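Local atomic coordinates of beta sliding clamp (Bartonella birtlesii LL-WM9, PDB entry 6PTR), a protein that probably encircles DNA as a ring-shaped head-to-tail homodimer and tethers DNA polymerases and other proteins to it, giving them processivity. Residues H147-T152 / Q192-E196. Sequence-based numbering, arbitrary orientation.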
ATOM      1  N   HIS C 147       7.269   5.748 -25.676  1.00 25.83           N
ATOM      2  CA  HIS C 147       7.181   7.203 -25.662  1.00 28.00           C
ATOM      3  C   HIS C 147       5.780   7.662 -26.043  1.00 27.47           C
ATOM      4  O   HIS C 147       5.200   8.528 -25.381  1.00 25.92           O
ATOM      5  CB  HIS C 147       8.222   7.789 -26.607  1.00 31.90           C
ATOM      6  CG  HIS C 147       8.087   9.266 -26.817  1.00 41.57           C
ATOM      7  ND1 HIS C 147       8.351  10.186 -25.825  1.00 39.01           N
ATOM      8  CD2 HIS C 147       7.709   9.980 -27.906  1.00 40.02           C
ATOM      9  CE1 HIS C 147       8.145  11.404 -26.295  1.00 43.97           C
ATOM     10  NE2 HIS C 147       7.757  11.307 -27.555  1.00 41.09           N
ATOM     11  N   LEU C 148       5.216   7.090 -27.113  1.00 25.58           N
ATOM     12  CA  LEU C 148       3.875   7.496 -27.539  1.00 21.86           C
ATOM     13  C   LEU C 148       2.851   7.236 -26.446  1.00 23.51           C
ATOM     14  O   LEU C 148       1.991   8.083 -26.170  1.00 20.46           O
ATOM     15  CB  LEU C 148       3.486   6.764 -28.821  1.00 24.60           C
ATOM     16  CG  LEU C 148       4.437   6.932 -30.003  1.00 26.62           C
ATOM     17  CD1 LEU C 148       4.105   5.931 -31.089  1.00 26.43           C
ATOM     18  CD2 LEU C 148       4.349   8.356 -30.533  1.00 27.36           C
ATOM     19  N   LEU C 149       2.917   6.055 -25.819  1.00 20.44           N
ATOM     20  CA  LEU C 149       1.959   5.721 -24.775  1.00 20.68           C
ATOM     21  C   LEU C 149       2.205   6.542 -23.512  1.00 20.93           C
ATOM     22  O   LEU C 149       1.250   6.938 -22.828  1.00 21.38           O
ATOM     23  CB  LEU C 149       2.029   4.224 -24.456  1.00 20.43           C
ATOM     24  CG  LEU C 149       1.616   3.340 -25.629  1.00 19.63           C
ATOM     25  CD1 LEU C 149       1.873   1.869 -25.347  1.00 18.96           C
ATOM     26  CD2 LEU C 149       0.152   3.551 -26.004  1.00 19.47           C
ATOM     27  N   ASP C 150       3.473   6.802 -23.185  1.00 22.28           N
ATOM     28  CA  ASP C 150       3.792   7.652 -22.033  1.00 22.36           C
ATOM     29  C   ASP C 150       3.233   9.057 -22.188  1.00 21.15           C
ATOM     30  O   ASP C 150       2.864   9.693 -21.191  1.00 24.79           O
ATOM     31  CB  ASP C 150       5.304   7.756 -21.830  1.00 25.27           C
ATOM     32  CG  ASP C 150       5.890   6.563 -21.107  1.00 30.22           C
ATOM     33  OD1 ASP C 150       5.141   5.835 -20.420  1.00 30.42           O
ATOM     34  OD2 ASP C 150       7.122   6.382 -21.212  1.00 29.85           O
ATOM     35  N   CYS C 151       3.189   9.574 -23.415  1.00 22.25           N
ATOM     36  CA  CYS C 151       2.630  10.913 -23.613  1.00 23.70           C
ATOM     37  C   CYS C 151       1.114  10.972 -23.437  1.00 25.79           C
ATOM     38  O   CYS C 151       0.578  12.067 -23.214  1.00 24.95           O
ATOM     39  CB  CYS C 151       2.963  11.442 -25.006  1.00 27.13           C
ATOM     40  SG  CYS C 151       4.685  11.851 -25.309  1.00 29.12           S
ATOM     41  N   THR C 152       0.401   9.845 -23.550  1.00 20.70           N
ATOM     42  CA  THR C 152      -1.048   9.879 -23.705  1.00 20.07           C
ATOM     43  C   THR C 152      -1.828   9.071 -22.680  1.00 22.24           C
ATOM     44  O   THR C 152      -2.998   9.393 -22.441  1.00 22.17           O
ATOM     45  CB  THR C 152      -1.445   9.402 -25.111  1.00 24.20           C
ATOM     46  OG1 THR C 152      -0.803   8.150 -25.391  1.00 22.14           O
ATOM     47  CG2 THR C 152      -0.997  10.424 -26.161  1.00 21.46           C
ATOM     48  N   GLN C 192      -1.874  14.857 -27.132  1.00 18.27           N
ATOM     49  CA  GLN C 192      -1.651  14.551 -28.537  1.00 23.28           C
ATOM     50  C   GLN C 192      -0.165  14.372 -28.773  1.00 23.10           C
ATOM     51  O   GLN C 192       0.624  15.263 -28.443  1.00 19.86           O
ATOM     52  CB  GLN C 192      -2.173  15.682 -29.439  1.00 20.57           C
ATOM     53  CG  GLN C 192      -1.882  15.433 -30.909  1.00 20.17           C
ATOM     54  CD  GLN C 192      -2.346  16.579 -31.802  1.00 28.86           C
ATOM     55  OE1 GLN C 192      -3.504  16.649 -32.171  1.00 31.07           O
ATOM     56  NE2 GLN C 192      -1.432  17.470 -32.157  1.00 28.27           N
ATOM     57  N   VAL C 193       0.223  13.234 -29.356  1.00 18.56           N
ATOM     58  CA  VAL C 193       1.621  13.011 -29.731  1.00 21.84           C
ATOM     59  C   VAL C 193       1.680  12.512 -31.166  1.00 20.36           C
ATOM     60  O   VAL C 193       0.869  11.671 -31.572  1.00 23.62           O
ATOM     61  CB  VAL C 193       2.321  12.028 -28.764  1.00 21.76           C
ATOM     62  CG1 VAL C 193       1.596  10.664 -28.692  1.00 20.69           C
ATOM     63  CG2 VAL C 193       3.807  11.889 -29.137  1.00 24.66           C
ATOM     64  N   ASP C 194       2.648  13.033 -31.922  1.00 24.65           N
ATOM     65  CA  ASP C 194       2.902  12.695 -33.318  1.00 25.07           C
ATOM     66  C   ASP C 194       4.285  12.083 -33.471  1.00 31.86           C
ATOM     67  O   ASP C 194       5.208  12.416 -32.723  1.00 32.56           O
ATOM     68  CB  ASP C 194       2.860  13.938 -34.230  1.00 32.11           C
ATOM     69  CG  ASP C 194       1.472  14.518 -34.372  1.00 39.01           C
ATOM     70  OD1 ASP C 194       0.500  13.776 -34.179  1.00 49.71           O
ATOM     71  OD2 ASP C 194       1.353  15.717 -34.682  1.00 43.45           O
ATOM     72  N   MET C 195       4.417  11.210 -34.470  1.00 25.01           N
ATOM     73  CA  MET C 195       5.724  10.856 -35.019  1.00 26.93           C
ATOM     74  C   MET C 195       5.594  10.701 -36.523  1.00 28.21           C
ATOM     75  O   MET C 195       4.495  10.525 -37.058  1.00 31.98           O
ATOM     76  CB  MET C 195       6.273   9.561 -34.422  1.00 32.43           C
ATOM     77  CG  MET C 195       5.474   8.354 -34.819  1.00 31.41           C
ATOM     78  SD  MET C 195       6.174   6.819 -34.166  1.00 33.94           S
ATOM     79  CE  MET C 195       7.534   6.560 -35.310  1.00 36.53           C
ATOM     80  N   GLU C 196       6.739  10.779 -37.211  1.00 30.49           N
ATOM     81  CA  GLU C 196       6.772  10.415 -38.615  1.00 32.07           C
ATOM     82  C   GLU C 196       6.330   8.969 -38.748  1.00 39.38           C
ATOM     83  O   GLU C 196       6.829   8.091 -38.040  1.00 32.75           O
ATOM     84  CB  GLU C 196       8.180  10.604 -39.181  1.00 36.78           C
ATOM     85  CG  GLU C 196       8.286  10.247 -40.651  1.00 49.77           C
ATOM     86  CD  GLU C 196       9.555  10.786 -41.300  1.00 60.53           C
ATOM     87  OE1 GLU C 196       9.994  11.898 -40.930  1.00 60.42           O
ATOM     88  OE2 GLU C 196      10.108  10.093 -42.180  1.00 61.57           O
TER
HETATM   89  O   HOH W   1       7.110  11.775 -30.716  1.00 44.82           O
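The imidazole of H147 meets V193 obliquely, with NE2 4.3 Å from V193 CG2. C151 SG lies over one face of the ring, 3.6 Å above its plane and offset toward the rim. A water sits in the ring plane at the edge. It accepts a weak bond of 3.3 Å from H147 NE2 and donates to D194 O, a water bridge between helix and strand that is weak on the histidine side. This is helix-on-sheet packing in the central domain of a DNA clamp fold. Helix 142-152 lies against strand 189-196 of an antiparallel sheet, and the two short segments run nearly antiparallel, at 163°, with axes 7.9 Å apart.

V193 is the centre of the contact. Its CB points at the helix and faces C151 CB at 3.9 Å. The two methyls have largely different neighbours. CG2, anti to the backbone N, touches both L148 CD2 and C151 SG. CG1 reaches both T152 CG2 and the carbonyl oxygen of L148. The side chains of T152 and L148 each cross V193 at about a right angle. L148 also spans two strand residues, because its other methyl, CD1, touches M195 SD at 3.8 Å. The side chains of L148 and M195 likewise cross at about a right angle.

The alternation of the strand is plain. V193 and M195 point to the helix, while Q192 and D194 turn away, D194 forming a salt bridge with R181. C151 also touches V372 and Y374 of the adjacent strand 372-376. T152 turns its methyl to V193 and its hydroxyl to the carbonyl of L148: OG1 donates to L148 O at 2.9 Å, tilted 24° from the carbonyl plane.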